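Local coordinates for CDP-glucose-4,6-dehydratase (Yersinia pseudotuberculosis, PDB 1RKX), which converts CDP-D-glucose to CDP-4-dehydro-6-deoxy-D-glucose with loss of water, using NAD bound to a Rossmann fold, at residues R11-G16 against N70-S75; G64-Q69 against V84-A89; N195-G200 against W320-T325; G263-D268 against W316-N321. One frame throughout, in Å; residues are numbered along the deposited sequence.

How the contacts relate
From the N terminus, contact 1 closes the first long loop, bringing helix 69-79 onto strand 11-15, which lies between strands 35-40 and 83-86 in the parallel sheet. Contact 2 opens inside that loop, at 64-69, and ends beyond it, at 84-89, so the two cross; they touch through T15 and H86 on neighbouring strands, and both reach NAD. Contacts 3 and 4 come after both, on the opposite side of the chain's centre. Contact 4 opens inside the loop of contact 3 and ends on the same stretch, 316-325, with W320 and N321 in both, which ties strand 196-197 and the 263-268 loop to the start of helix 322-338. Contact 3 meets NAD at its nicotinamide end.

Contact 1: R11-G16 against N70-S75; sequences RVFVTG and NKLLES. With NAD (nicotinamide-adenine-dinucleotide), chain G.
F13 reaches from strand 11-15 onto helix 69-79 and meets two residues one turn apart, L72 and S75. With CG anti to the backbone N (chi1 -171°), its ring stands out from the strand so that the far rim leads. The hydroxyl of S75 lies at the ring edge, close to the ring plane, with S75 OG 3.5 Å from F13 CE1 and 3.7 Å from F13 CZ. This is a polar atom beside aromatic C-H groups; the hydrogen bond of S75 OG goes to E62 OE1 instead. On the other side of the rim, CE2 of F13 meets the methyl CD1 of L72 at 4.2 Å, an apolar touch in which the two side chains run obliquely to each other. L72 itself leans over from the flank of its helix, its extended first torsion (chi1 176°) carrying the branch to the strand. All three residues are buried, and K37 and Y39 of strand 35-40 also pack on F13. At the end of the strand, G16 O comes within 3.2 Å of O3B of NAD, at the adenosine ribose. Helix 69-79 links strand 60-63 to strand 83-86 and packs on strand 11-15, whose end leads into the glycine-bearing dinucleotide loop, as in the Rossmann fold.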
# COMPACT_ATOMS: atom_id res chain seq x y z
N ARG C 11 35.92 -7.57 19.39
CA ARG C 11 35.26 -7.61 20.68
C ARG C 11 33.76 -7.62 20.41
O ARG C 11 33.18 -6.62 19.99
CB ARG C 11 35.65 -6.39 21.52
CG ARG C 11 37.15 -6.27 21.77
CD ARG C 11 37.49 -5.07 22.63
NE ARG C 11 37.13 -5.27 24.03
CZ ARG C 11 37.74 -6.11 24.86
NH1 ARG C 11 38.75 -6.85 24.42
NH2 ARG C 11 37.34 -6.22 26.12
N VAL C 12 33.13 -8.77 20.65
CA VAL C 12 31.70 -8.94 20.39
C VAL C 12 30.90 -9.19 21.66
O VAL C 12 31.23 -10.08 22.46
CB VAL C 12 31.48 -10.12 19.41
CG1 VAL C 12 30.02 -10.18 18.96
CG2 VAL C 12 32.40 -9.97 18.21
N PHE C 13 29.84 -8.40 21.84
CA PHE C 13 28.97 -8.50 23.00
C PHE C 13 27.67 -9.16 22.53
O PHE C 13 27.04 -8.69 21.59
CB PHE C 13 28.68 -7.09 23.54
CG PHE C 13 27.95 -7.08 24.86
CD1 PHE C 13 28.65 -7.24 26.05
CD2 PHE C 13 26.58 -6.88 24.91
CE1 PHE C 13 27.99 -7.19 27.29
CE2 PHE C 13 25.90 -6.83 26.13
CZ PHE C 13 26.61 -6.99 27.32
N VAL C 14 27.28 -10.24 23.19
CA VAL C 14 26.07 -10.96 22.81
C VAL C 14 25.06 -11.13 23.95
O VAL C 14 25.35 -11.81 24.93
CB VAL C 14 26.42 -12.38 22.30
CG1 VAL C 14 25.14 -13.12 21.89
CG2 VAL C 14 27.40 -12.29 21.13
N THR C 15 23.89 -10.51 23.83
CA THR C 15 22.88 -10.71 24.87
C THR C 15 22.16 -11.99 24.47
O THR C 15 22.01 -12.26 23.27
CB THR C 15 21.85 -9.55 24.96
OG1 THR C 15 21.07 -9.49 23.75
CG2 THR C 15 22.56 -8.22 25.19
N GLY C 16 21.73 -12.77 25.45
CA GLY C 16 21.03 -14.01 25.14
C GLY C 16 21.96 -15.14 24.74
O GLY C 16 21.54 -16.08 24.06
N ASN C 70 21.11 -0.07 34.43
CA ASN C 70 22.47 0.26 34.82
C ASN C 70 23.43 -0.92 34.76
O ASN C 70 24.58 -0.78 34.34
CB ASN C 70 22.50 0.86 36.22
CG ASN C 70 23.78 1.62 36.49
OD1 ASN C 70 24.01 2.69 35.91
ND2 ASN C 70 24.64 1.07 37.34
N LYS C 71 22.96 -2.09 35.18
CA LYS C 71 23.81 -3.28 35.15
C LYS C 71 24.20 -3.62 33.71
O LYS C 71 25.30 -4.10 33.46
CB LYS C 71 23.10 -4.47 35.80
CG LYS C 71 23.95 -5.73 35.82
CD LYS C 71 23.22 -6.87 36.51
CE LYS C 71 24.07 -8.13 36.49
NZ LYS C 71 23.39 -9.26 37.17
N LEU C 72 23.29 -3.37 32.77
CA LEU C 72 23.56 -3.64 31.36
C LEU C 72 24.54 -2.60 30.82
O LEU C 72 25.46 -2.94 30.07
CB LEU C 72 22.25 -3.60 30.56
CG LEU C 72 22.38 -3.78 29.04
CD1 LEU C 72 23.14 -5.06 28.70
CD2 LEU C 72 20.98 -3.81 28.43
N LEU C 73 24.35 -1.35 31.21
CA LEU C 73 25.23 -0.26 30.78
C LEU C 73 26.66 -0.55 31.24
O LEU C 73 27.61 -0.42 30.47
CB LEU C 73 24.75 1.06 31.38
CG LEU C 73 25.69 2.27 31.37
CD1 LEU C 73 25.93 2.75 29.94
CD2 LEU C 73 25.07 3.39 32.22
N GLU C 74 26.80 -0.94 32.51
CA GLU C 74 28.11 -1.25 33.08
C GLU C 74 28.76 -2.45 32.40
O GLU C 74 29.95 -2.42 32.10
CB GLU C 74 27.99 -1.52 34.58
CG GLU C 74 27.64 -0.30 35.40
CD GLU C 74 28.64 0.83 35.23
OE1 GLU C 74 29.85 0.59 35.42
OE2 GLU C 74 28.21 1.95 34.89
N SER C 75 27.97 -3.50 32.16
CA SER C 75 28.48 -4.70 31.52
C SER C 75 29.05 -4.37 30.14
O SER C 75 30.07 -4.93 29.72
CB SER C 75 27.37 -5.75 31.39
OG SER C 75 27.84 -6.93 30.77
PA NAD G . 16.01 -19.01 23.97
O1A NAD G . 14.92 -18.99 24.97
O2A NAD G . 16.77 -20.28 23.83
O5B NAD G . 17.06 -17.83 24.25
C5B NAD G . 16.59 -16.60 24.85
C4B NAD G . 17.73 -15.87 25.56
O4B NAD G . 17.07 -14.71 26.10
C3B NAD G . 18.27 -16.64 26.76
O3B NAD G . 19.71 -16.63 26.66
C2B NAD G . 17.72 -15.85 27.94
O2B NAD G . 18.53 -15.97 29.14
C1B NAD G . 17.64 -14.46 27.36
N9A NAD G . 16.75 -13.59 28.12
C8A NAD G . 15.38 -13.64 28.19
N7A NAD G . 14.86 -12.71 28.99
C5A NAD G . 15.96 -12.02 29.45
C6A NAD G . 16.07 -10.92 30.34
N6A NAD G . 15.08 -10.30 30.93
N1A NAD G . 17.33 -10.46 30.61
C2A NAD G . 18.39 -11.09 30.01
N3A NAD G . 18.41 -12.11 29.18
C4A NAD G . 17.14 -12.54 28.93
O3 NAD G . 15.41 -18.58 22.59
PN NAD G . 16.10 -18.45 21.11
O1N NAD G . 15.39 -19.44 20.30
O2N NAD G . 17.55 -18.73 21.25
O5D NAD G . 15.70 -16.98 20.67
C5D NAD G . 16.77 -16.06 20.45
C4D NAD G . 16.22 -14.74 19.95
O4D NAD G . 15.64 -15.04 18.64
C3D NAD G . 15.08 -14.08 20.73
O3D NAD G . 15.18 -12.65 20.54
C2D NAD G . 13.85 -14.64 20.04
O2D NAD G . 12.71 -13.81 20.28
C1D NAD G . 14.30 -14.62 18.60
N1N NAD G . 13.50 -15.51 17.76
C2N NAD G . 13.67 -16.91 17.77
C3N NAD G . 12.89 -17.78 16.83
C7N NAD G . 13.16 -19.23 16.86
O7N NAD G . 12.53 -19.93 16.06
N7N NAD G . 14.05 -19.80 17.71
C4N NAD G . 11.82 -17.15 15.97
C5N NAD G . 11.76 -15.66 16.11
C6N NAD G . 12.52 -14.93 16.90

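Contact 2: G64-Q69 against V84-A89; sequences GDIRDQ and VFHMAA. With NAD (nicotinamide-adenine-dinucleotide), chain G.
Apolar contact between the two segments rests on I66. Its CG2 lies 3.9 Å from CB of A88, while CD1 approaches the imidazole of H86 at the ring edge, 4.1 Å from CE1. CG1 sits between the backbone N and the carbonyl carbon (chi1 59°), and with the chain extended beyond it CD1 is carried to H86. I66 and A88 also pack against the adenine of NAD, I66 through CG1 and CG2, and A88 through CB. Segment 64-69 follows strand 60-63, and 84-89 is the end of strand 83-86 with the loop after it; in this Rossmann fold they line the adenine and reach both riboses. Hydrogen bonds recognise the base: I66 N donates to N1A at 2.8 Å, and the adenine amino N6A to D65 OD1 at 2.9 Å. On the 84-89 side, M87 O accepts from O3D of the nicotinamide ribose, and A89 N donates to O4B, the ring oxygen of the adenosine ribose. Ionic pairing fixes the D65 carboxylate, which R67 grips side-on, NH2 meeting OD2 on its syn lone pair. OD1 takes three donors: R67 NE, nearly straight (174°), R67 N in an Asx turn, and N6A. H86 ND1 is hydrogen-bonded to T15 OG1.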
# COMPACT_ATOMS: atom_id res chain seq x y z
N GLY C 64 22.81 -11.62 33.91
CA GLY C 64 22.13 -10.39 34.28
C GLY C 64 20.83 -10.23 33.51
O GLY C 64 20.62 -10.88 32.48
N ASP C 65 19.96 -9.37 34.02
CA ASP C 65 18.67 -9.11 33.39
C ASP C 65 18.81 -7.87 32.50
O ASP C 65 19.34 -6.86 32.95
CB ASP C 65 17.62 -8.86 34.47
CG ASP C 65 16.21 -9.01 33.96
OD1 ASP C 65 15.87 -8.39 32.94
OD2 ASP C 65 15.43 -9.75 34.60
N ILE C 66 18.35 -7.95 31.25
CA ILE C 66 18.45 -6.79 30.36
C ILE C 66 17.52 -5.67 30.80
O ILE C 66 17.59 -4.57 30.26
CB ILE C 66 18.14 -7.14 28.88
CG1 ILE C 66 16.73 -7.72 28.75
CG2 ILE C 66 19.21 -8.09 28.34
CD1 ILE C 66 16.32 -7.98 27.31
N ARG C 67 16.64 -5.96 31.75
CA ARG C 67 15.71 -4.95 32.26
C ARG C 67 16.39 -4.12 33.35
O ARG C 67 15.81 -3.16 33.87
CB ARG C 67 14.44 -5.61 32.80
CG ARG C 67 13.52 -6.13 31.70
CD ARG C 67 12.41 -6.99 32.26
NE ARG C 67 12.94 -8.21 32.87
CZ ARG C 67 12.18 -9.20 33.32
NH1 ARG C 67 10.86 -9.13 33.22
NH2 ARG C 67 12.74 -10.27 33.86
N ASP C 68 17.61 -4.50 33.70
CA ASP C 68 18.40 -3.79 34.70
C ASP C 68 19.25 -2.82 33.88
O ASP C 68 20.37 -3.14 33.49
CB ASP C 68 19.31 -4.77 35.45
CG ASP C 68 19.99 -4.13 36.65
OD1 ASP C 68 20.27 -2.92 36.60
OD2 ASP C 68 20.25 -4.85 37.64
N GLN C 69 18.71 -1.64 33.62
CA GLN C 69 19.38 -0.63 32.80
C GLN C 69 20.83 -0.33 33.16
O GLN C 69 21.70 -0.33 32.28
CB GLN C 69 18.58 0.67 32.82
CG GLN C 69 19.13 1.74 31.86
CD GLN C 69 18.31 3.02 31.88
OE1 GLN C 69 17.24 3.07 32.49
NE2 GLN C 69 18.80 4.05 31.20
N VAL C 84 27.82 -5.68 18.47
CA VAL C 84 26.82 -6.16 19.41
C VAL C 84 25.69 -6.93 18.72
O VAL C 84 25.16 -6.49 17.70
CB VAL C 84 26.16 -4.99 20.18
CG1 VAL C 84 25.06 -5.54 21.09
CG2 VAL C 84 27.21 -4.24 20.99
N PHE C 85 25.35 -8.09 19.27
CA PHE C 85 24.25 -8.90 18.77
C PHE C 85 23.26 -8.98 19.93
O PHE C 85 23.57 -9.55 20.98
CB PHE C 85 24.70 -10.32 18.41
CG PHE C 85 25.52 -10.40 17.16
CD1 PHE C 85 26.91 -10.38 17.22
CD2 PHE C 85 24.90 -10.51 15.91
CE1 PHE C 85 27.68 -10.48 16.05
CE2 PHE C 85 25.66 -10.61 14.74
CZ PHE C 85 27.05 -10.60 14.81
N HIS C 86 22.07 -8.41 19.74
CA HIS C 86 21.05 -8.43 20.79
C HIS C 86 20.06 -9.55 20.52
O HIS C 86 19.19 -9.43 19.66
CB HIS C 86 20.34 -7.08 20.85
CG HIS C 86 19.22 -7.02 21.85
ND1 HIS C 86 19.36 -7.47 23.15
CD2 HIS C 86 17.96 -6.55 21.75
CE1 HIS C 86 18.22 -7.28 23.80
NE2 HIS C 86 17.35 -6.73 22.97
N MET C 87 20.20 -10.66 21.25
CA MET C 87 19.31 -11.79 21.08
C MET C 87 18.47 -12.12 22.31
O MET C 87 17.60 -12.98 22.25
CB MET C 87 20.09 -13.03 20.65
CG MET C 87 20.58 -12.94 19.21
SD MET C 87 20.96 -14.54 18.49
CE MET C 87 22.60 -14.75 19.06
N ALA C 88 18.73 -11.44 23.42
CA ALA C 88 17.98 -11.69 24.64
C ALA C 88 16.55 -11.18 24.49
O ALA C 88 16.31 -10.06 24.05
CB ALA C 88 18.65 -11.02 25.84
N ALA C 89 15.59 -12.02 24.87
CA ALA C 89 14.19 -11.66 24.79
C ALA C 89 13.32 -12.77 25.37
O ALA C 89 13.79 -13.89 25.56
CB ALA C 89 13.80 -11.42 23.32
PA NAD G . 16.01 -19.01 23.97
O1A NAD G . 14.92 -18.99 24.97
O2A NAD G . 16.77 -20.28 23.83
O5B NAD G . 17.06 -17.83 24.25
C5B NAD G . 16.59 -16.60 24.85
C4B NAD G . 17.73 -15.87 25.56
O4B NAD G . 17.07 -14.71 26.10
C3B NAD G . 18.27 -16.64 26.76
O3B NAD G . 19.71 -16.63 26.66
C2B NAD G . 17.72 -15.85 27.94
O2B NAD G . 18.53 -15.97 29.14
C1B NAD G . 17.64 -14.46 27.36
N9A NAD G . 16.75 -13.59 28.12
C8A NAD G . 15.38 -13.64 28.19
N7A NAD G . 14.86 -12.71 28.99
C5A NAD G . 15.96 -12.02 29.45
C6A NAD G . 16.07 -10.92 30.34
N6A NAD G . 15.08 -10.30 30.93
N1A NAD G . 17.33 -10.46 30.61
C2A NAD G . 18.39 -11.09 30.01
N3A NAD G . 18.41 -12.11 29.18
C4A NAD G . 17.14 -12.54 28.93
O3 NAD G . 15.41 -18.58 22.59
PN NAD G . 16.10 -18.45 21.11
O1N NAD G . 15.39 -19.44 20.30
O2N NAD G . 17.55 -18.73 21.25
O5D NAD G . 15.70 -16.98 20.67
C5D NAD G . 16.77 -16.06 20.45
C4D NAD G . 16.22 -14.74 19.95
O4D NAD G . 15.64 -15.04 18.64
C3D NAD G . 15.08 -14.08 20.73
O3D NAD G . 15.18 -12.65 20.54
C2D NAD G . 13.85 -14.64 20.04
O2D NAD G . 12.71 -13.81 20.28
C1D NAD G . 14.30 -14.62 18.60
N1N NAD G . 13.50 -15.51 17.76
C2N NAD G . 13.67 -16.91 17.77
C3N NAD G . 12.89 -17.78 16.83
C7N NAD G . 13.16 -19.23 16.86
O7N NAD G . 12.53 -19.93 16.06
N7N NAD G . 14.05 -19.80 17.71
C4N NAD G . 11.82 -17.15 15.97
C5N NAD G . 11.76 -15.66 16.11
C6N NAD G . 12.52 -14.93 16.90

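Contact 3: N195-G200 against W320-T325; sequences NVIGGG and WNLNTT. With NAD (nicotinamide-adenine-dinucleotide), chain G.
Strand 196-197 runs past the first turn of helix 322-338, and no hydrogen bond joins the two segments. The strand is an edge of the small mixed sheet that lies beyond the Rossmann sheet in this extended short-chain dehydrogenase/reductase, pairing with strand 229-234, and the helix packs on the side away from the cofactor. V196 faces the cofactor: its backbone N donates to the nicotinamide carboxamide oxygen O7N of NAD at 3.1 Å, nearly straight at 167°, while CB and CG2 pack against the carboxamide group. I197 crosses to the helix chiefly through its end methyl, CD1. A first torsion of 54° tucks CG1 over its own backbone, and the next, near trans, sends CD1 out to two residues of the first helical turn. CD1 of I197 meets CG2 of T325 at 3.9 Å, with the side chains oblique to each other, and CD1 of L322 at 4.0 Å, where they cross near a right angle. The side chain of W320, just ahead of the helix, has CG2 of T324 over one face, toward the rim. N321 is the N-cap residue, its OD1 accepting from T324 N at 2.7 Å, with the donor tilted 24° from the carbonyl plane.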
# COMPACT_ATOMS: atom_id res chain seq x y z
N ASN C 195 11.20 -19.86 12.88
CA ASN C 195 11.18 -21.31 12.62
C ASN C 195 12.59 -21.91 12.60
O ASN C 195 12.93 -22.69 11.72
CB ASN C 195 10.51 -21.57 11.28
CG ASN C 195 9.30 -20.69 11.06
OD1 ASN C 195 8.28 -20.82 11.75
ND2 ASN C 195 9.40 -19.78 10.10
N VAL C 196 13.39 -21.54 13.59
CA VAL C 196 14.76 -22.03 13.67
C VAL C 196 14.82 -23.38 14.38
O VAL C 196 14.24 -23.55 15.45
CB VAL C 196 15.64 -21.01 14.41
CG1 VAL C 196 17.06 -21.52 14.48
CG2 VAL C 196 15.59 -19.67 13.69
N ILE C 197 15.52 -24.33 13.76
CA ILE C 197 15.67 -25.65 14.35
C ILE C 197 17.13 -26.09 14.32
O ILE C 197 17.93 -25.58 13.54
CB ILE C 197 14.81 -26.71 13.60
CG1 ILE C 197 15.13 -26.68 12.10
CG2 ILE C 197 13.32 -26.44 13.87
CD1 ILE C 197 14.41 -27.76 11.29
N GLY C 198 17.47 -27.02 15.20
CA GLY C 198 18.84 -27.50 15.26
C GLY C 198 19.10 -28.32 16.51
O GLY C 198 18.26 -28.41 17.40
N GLY C 199 20.27 -28.94 16.57
CA GLY C 199 20.59 -29.71 17.75
C GLY C 199 20.76 -28.74 18.90
O GLY C 199 21.23 -27.61 18.70
N GLY C 200 20.37 -29.14 20.10
CA GLY C 200 20.54 -28.27 21.25
C GLY C 200 19.39 -27.36 21.66
O GLY C 200 19.57 -26.52 22.54
N TRP C 320 21.62 -25.26 3.32
CA TRP C 320 21.08 -26.61 3.50
C TRP C 320 19.57 -26.74 3.28
O TRP C 320 18.79 -25.94 3.80
CB TRP C 320 21.37 -27.13 4.92
CG TRP C 320 22.82 -27.26 5.27
CD1 TRP C 320 23.88 -27.30 4.42
CD2 TRP C 320 23.35 -27.42 6.59
NE1 TRP C 320 25.05 -27.48 5.12
CE2 TRP C 320 24.76 -27.56 6.46
CE3 TRP C 320 22.79 -27.46 7.87
CZ2 TRP C 320 25.60 -27.73 7.57
CZ3 TRP C 320 23.62 -27.64 8.97
CH2 TRP C 320 25.02 -27.77 8.81
N ASN C 321 19.17 -27.74 2.50
CA ASN C 321 17.75 -27.96 2.28
C ASN C 321 17.27 -28.56 3.59
O ASN C 321 18.08 -28.83 4.48
CB ASN C 321 17.52 -28.93 1.12
CG ASN C 321 18.22 -30.26 1.32
OD1 ASN C 321 18.00 -30.95 2.31
ND2 ASN C 321 19.06 -30.63 0.36
N LEU C 322 15.96 -28.77 3.73
CA LEU C 322 15.45 -29.31 4.98
C LEU C 322 15.99 -30.70 5.30
O LEU C 322 16.41 -30.96 6.42
CB LEU C 322 13.92 -29.32 4.98
CG LEU C 322 13.31 -29.57 6.36
CD1 LEU C 322 13.89 -28.58 7.37
CD2 LEU C 322 11.79 -29.44 6.30
N ASN C 323 15.97 -31.60 4.31
CA ASN C 323 16.46 -32.96 4.51
C ASN C 323 17.86 -32.97 5.12
O ASN C 323 18.11 -33.67 6.09
CB ASN C 323 16.48 -33.73 3.19
CG ASN C 323 15.10 -33.91 2.60
OD1 ASN C 323 14.91 -34.70 1.67
ND2 ASN C 323 14.13 -33.18 3.12
N THR C 324 18.76 -32.20 4.53
CA THR C 324 20.13 -32.11 5.03
C THR C 324 20.09 -31.66 6.49
O THR C 324 20.73 -32.26 7.36
CB THR C 324 20.94 -31.09 4.22
OG1 THR C 324 21.04 -31.53 2.86
CG2 THR C 324 22.34 -30.93 4.80
N THR C 325 19.31 -30.61 6.75
CA THR C 325 19.17 -30.06 8.10
C THR C 325 18.64 -31.09 9.10
O THR C 325 19.18 -31.23 10.20
CB THR C 325 18.26 -28.81 8.07
OG1 THR C 325 18.95 -27.75 7.40
CG2 THR C 325 17.87 -28.37 9.49
PA NAD G . 16.01 -19.01 23.97
O1A NAD G . 14.92 -18.99 24.97
O2A NAD G . 16.77 -20.28 23.83
O5B NAD G . 17.06 -17.83 24.25
C5B NAD G . 16.59 -16.60 24.85
C4B NAD G . 17.73 -15.87 25.56
O4B NAD G . 17.07 -14.71 26.10
C3B NAD G . 18.27 -16.64 26.76
O3B NAD G . 19.71 -16.63 26.66
C2B NAD G . 17.72 -15.85 27.94
O2B NAD G . 18.53 -15.97 29.14
C1B NAD G . 17.64 -14.46 27.36
N9A NAD G . 16.75 -13.59 28.12
C8A NAD G . 15.38 -13.64 28.19
N7A NAD G . 14.86 -12.71 28.99
C5A NAD G . 15.96 -12.02 29.45
C6A NAD G . 16.07 -10.92 30.34
N6A NAD G . 15.08 -10.30 30.93
N1A NAD G . 17.33 -10.46 30.61
C2A NAD G . 18.39 -11.09 30.01
N3A NAD G . 18.41 -12.11 29.18
C4A NAD G . 17.14 -12.54 28.93
O3 NAD G . 15.41 -18.58 22.59
PN NAD G . 16.10 -18.45 21.11
O1N NAD G . 15.39 -19.44 20.30
O2N NAD G . 17.55 -18.73 21.25
O5D NAD G . 15.70 -16.98 20.67
C5D NAD G . 16.77 -16.06 20.45
C4D NAD G . 16.22 -14.74 19.95
O4D NAD G . 15.64 -15.04 18.64
C3D NAD G . 15.08 -14.08 20.73
O3D NAD G . 15.18 -12.65 20.54
C2D NAD G . 13.85 -14.64 20.04
O2D NAD G . 12.71 -13.81 20.28
C1D NAD G . 14.30 -14.62 18.60
N1N NAD G . 13.50 -15.51 17.76
C2N NAD G . 13.67 -16.91 17.77
C3N NAD G . 12.89 -17.78 16.83
C7N NAD G . 13.16 -19.23 16.86
O7N NAD G . 12.53 -19.93 16.06
N7N NAD G . 14.05 -19.80 17.71
C4N NAD G . 11.82 -17.15 15.97
C5N NAD G . 11.76 -15.66 16.11
C6N NAD G . 12.52 -14.93 16.90

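Contact 4: G263-D268 against W316-N321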
# COMPACT_ATOMS: atom_id res chain seq x y z
N GLY C 263 15.43 -16.26 5.72
CA GLY C 263 14.59 -17.44 5.74
C GLY C 263 14.97 -18.40 4.64
O GLY C 263 15.82 -18.08 3.81
N PRO C 264 14.36 -19.59 4.60
CA PRO C 264 14.64 -20.61 3.59
C PRO C 264 13.88 -20.37 2.29
O PRO C 264 12.99 -19.52 2.23
CB PRO C 264 14.18 -21.89 4.27
CG PRO C 264 12.94 -21.41 4.98
CD PRO C 264 13.38 -20.08 5.58
N ASN C 265 14.21 -21.14 1.26
CA ASN C 265 13.53 -21.01 -0.02
C ASN C 265 12.18 -21.69 0.13
O ASN C 265 12.09 -22.79 0.67
CB ASN C 265 14.35 -21.67 -1.12
CG ASN C 265 15.73 -21.05 -1.27
OD1 ASN C 265 15.87 -19.82 -1.29
ND2 ASN C 265 16.76 -21.89 -1.36
N ASP C 266 11.12 -21.03 -0.34
CA ASP C 266 9.78 -21.59 -0.21
C ASP C 266 9.67 -22.95 -0.89
O ASP C 266 8.81 -23.76 -0.53
CB ASP C 266 8.73 -20.64 -0.81
CG ASP C 266 7.31 -21.02 -0.41
OD1 ASP C 266 6.37 -20.64 -1.14
OD2 ASP C 266 7.13 -21.68 0.63
N ALA C 267 10.53 -23.21 -1.86
CA ALA C 267 10.50 -24.49 -2.56
C ALA C 267 10.87 -25.61 -1.58
O ALA C 267 10.60 -26.78 -1.81
CB ALA C 267 11.47 -24.48 -3.73
N ASP C 268 11.47 -25.20 -0.47
CA ASP C 268 11.91 -26.11 0.59
C ASP C 268 10.76 -26.41 1.55
O ASP C 268 10.84 -27.34 2.35
CB ASP C 268 13.10 -25.46 1.33
CG ASP C 268 13.77 -26.40 2.32
OD1 ASP C 268 14.22 -27.49 1.92
OD2 ASP C 268 13.88 -26.02 3.51
N TRP C 316 23.68 -12.95 0.44
CA TRP C 316 23.35 -14.05 1.34
C TRP C 316 22.55 -15.13 0.63
O TRP C 316 21.82 -14.84 -0.32
CB TRP C 316 22.53 -13.57 2.53
CG TRP C 316 22.21 -14.68 3.49
CD1 TRP C 316 23.07 -15.24 4.40
CD2 TRP C 316 20.98 -15.39 3.61
NE1 TRP C 316 22.44 -16.25 5.08
CE2 TRP C 316 21.15 -16.37 4.61
CE3 TRP C 316 19.73 -15.30 2.96
CZ2 TRP C 316 20.14 -17.26 4.99
CZ3 TRP C 316 18.71 -16.18 3.34
CH2 TRP C 316 18.93 -17.15 4.34
N HIS C 317 22.66 -16.36 1.11
CA HIS C 317 21.93 -17.49 0.55
C HIS C 317 21.97 -18.69 1.49
O HIS C 317 23.02 -19.01 2.05
CB HIS C 317 22.53 -17.88 -0.80
CG HIS C 317 23.96 -18.33 -0.71
ND1 HIS C 317 24.97 -17.51 -0.26
CD2 HIS C 317 24.54 -19.52 -0.99
CE1 HIS C 317 26.11 -18.17 -0.27
NE2 HIS C 317 25.88 -19.40 -0.70
N PRO C 318 20.83 -19.37 1.69
CA PRO C 318 20.81 -20.54 2.57
C PRO C 318 21.70 -21.62 1.96
O PRO C 318 21.94 -21.62 0.75
CB PRO C 318 19.34 -20.92 2.62
CG PRO C 318 18.80 -20.42 1.31
CD PRO C 318 19.48 -19.08 1.17
N ARG C 319 22.17 -22.55 2.78
CA ARG C 319 23.06 -23.60 2.30
C ARG C 319 22.54 -25.02 2.40
O ARG C 319 22.97 -25.89 1.64
CB ARG C 319 24.40 -23.51 3.04
CG ARG C 319 25.01 -22.13 3.06
CD ARG C 319 26.37 -22.13 3.74
NE ARG C 319 26.87 -20.77 3.86
CZ ARG C 319 28.13 -20.46 4.14
NH1 ARG C 319 29.03 -21.41 4.32
NH2 ARG C 319 28.48 -19.18 4.23
N TRP C 320 21.62 -25.26 3.32
CA TRP C 320 21.08 -26.61 3.50
C TRP C 320 19.57 -26.74 3.28
O TRP C 320 18.79 -25.94 3.80
CB TRP C 320 21.37 -27.13 4.92
CG TRP C 320 22.82 -27.26 5.27
CD1 TRP C 320 23.88 -27.30 4.42
CD2 TRP C 320 23.35 -27.42 6.59
NE1 TRP C 320 25.05 -27.48 5.12
CE2 TRP C 320 24.76 -27.56 6.46
CE3 TRP C 320 22.79 -27.46 7.87
CZ2 TRP C 320 25.60 -27.73 7.57
CZ3 TRP C 320 23.62 -27.64 8.97
CH2 TRP C 320 25.02 -27.77 8.81
N ASN C 321 19.17 -27.74 2.50
CA ASN C 321 17.75 -27.96 2.28
C ASN C 321 17.27 -28.56 3.59
O ASN C 321 18.08 -28.83 4.48
CB ASN C 321 17.52 -28.93 1.12
CG ASN C 321 18.22 -30.26 1.32
OD1 ASN C 321 18.00 -30.95 2.31
ND2 ASN C 321 19.06 -30.63 0.36
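W316 presents the rim of its six-membered ring to the backbone of G263, with G263 O in line with the ring plane, 3.3 Å from CH2 and 3.5 Å from CZ3. The oxygen therefore faces aromatic C-H groups; G263 N, 3.9 Å from W316 CH2, is buried here without a hydrogen-bonding partner. A trans first torsion (chi1 -178°) extends the indole to the glycine, and its NE1 is hydrogen-bonded to S240 OG in helix 236-251. P318, two residues on, has its N over one face of the indole near the rim, and its CB points toward the other segment. There CG of P318 meets the amide of N265, 3.7 Å from ND2 and 4.0 Å from OD1, the two side chains crossing at a slant. The contact joins two loops: 263-268 runs from the last strand of the Rossmann sheet, 259-261, to strand 270-271 of the small mixed sheet, and 316-321 leads from helix 308-314 into helix 322-338. At the helix start the carboxylate of D268 comes alongside the backbone of N321, OD1 lying 3.6 Å from CA and 3.7 Å from CB. The same D268 OD1 accepts a hydrogen bond from L322 N, the first residue of the helix. Within 263-268, D268 N donates to N265 O at 2.7 Å, at the 3-10 segment 266-268.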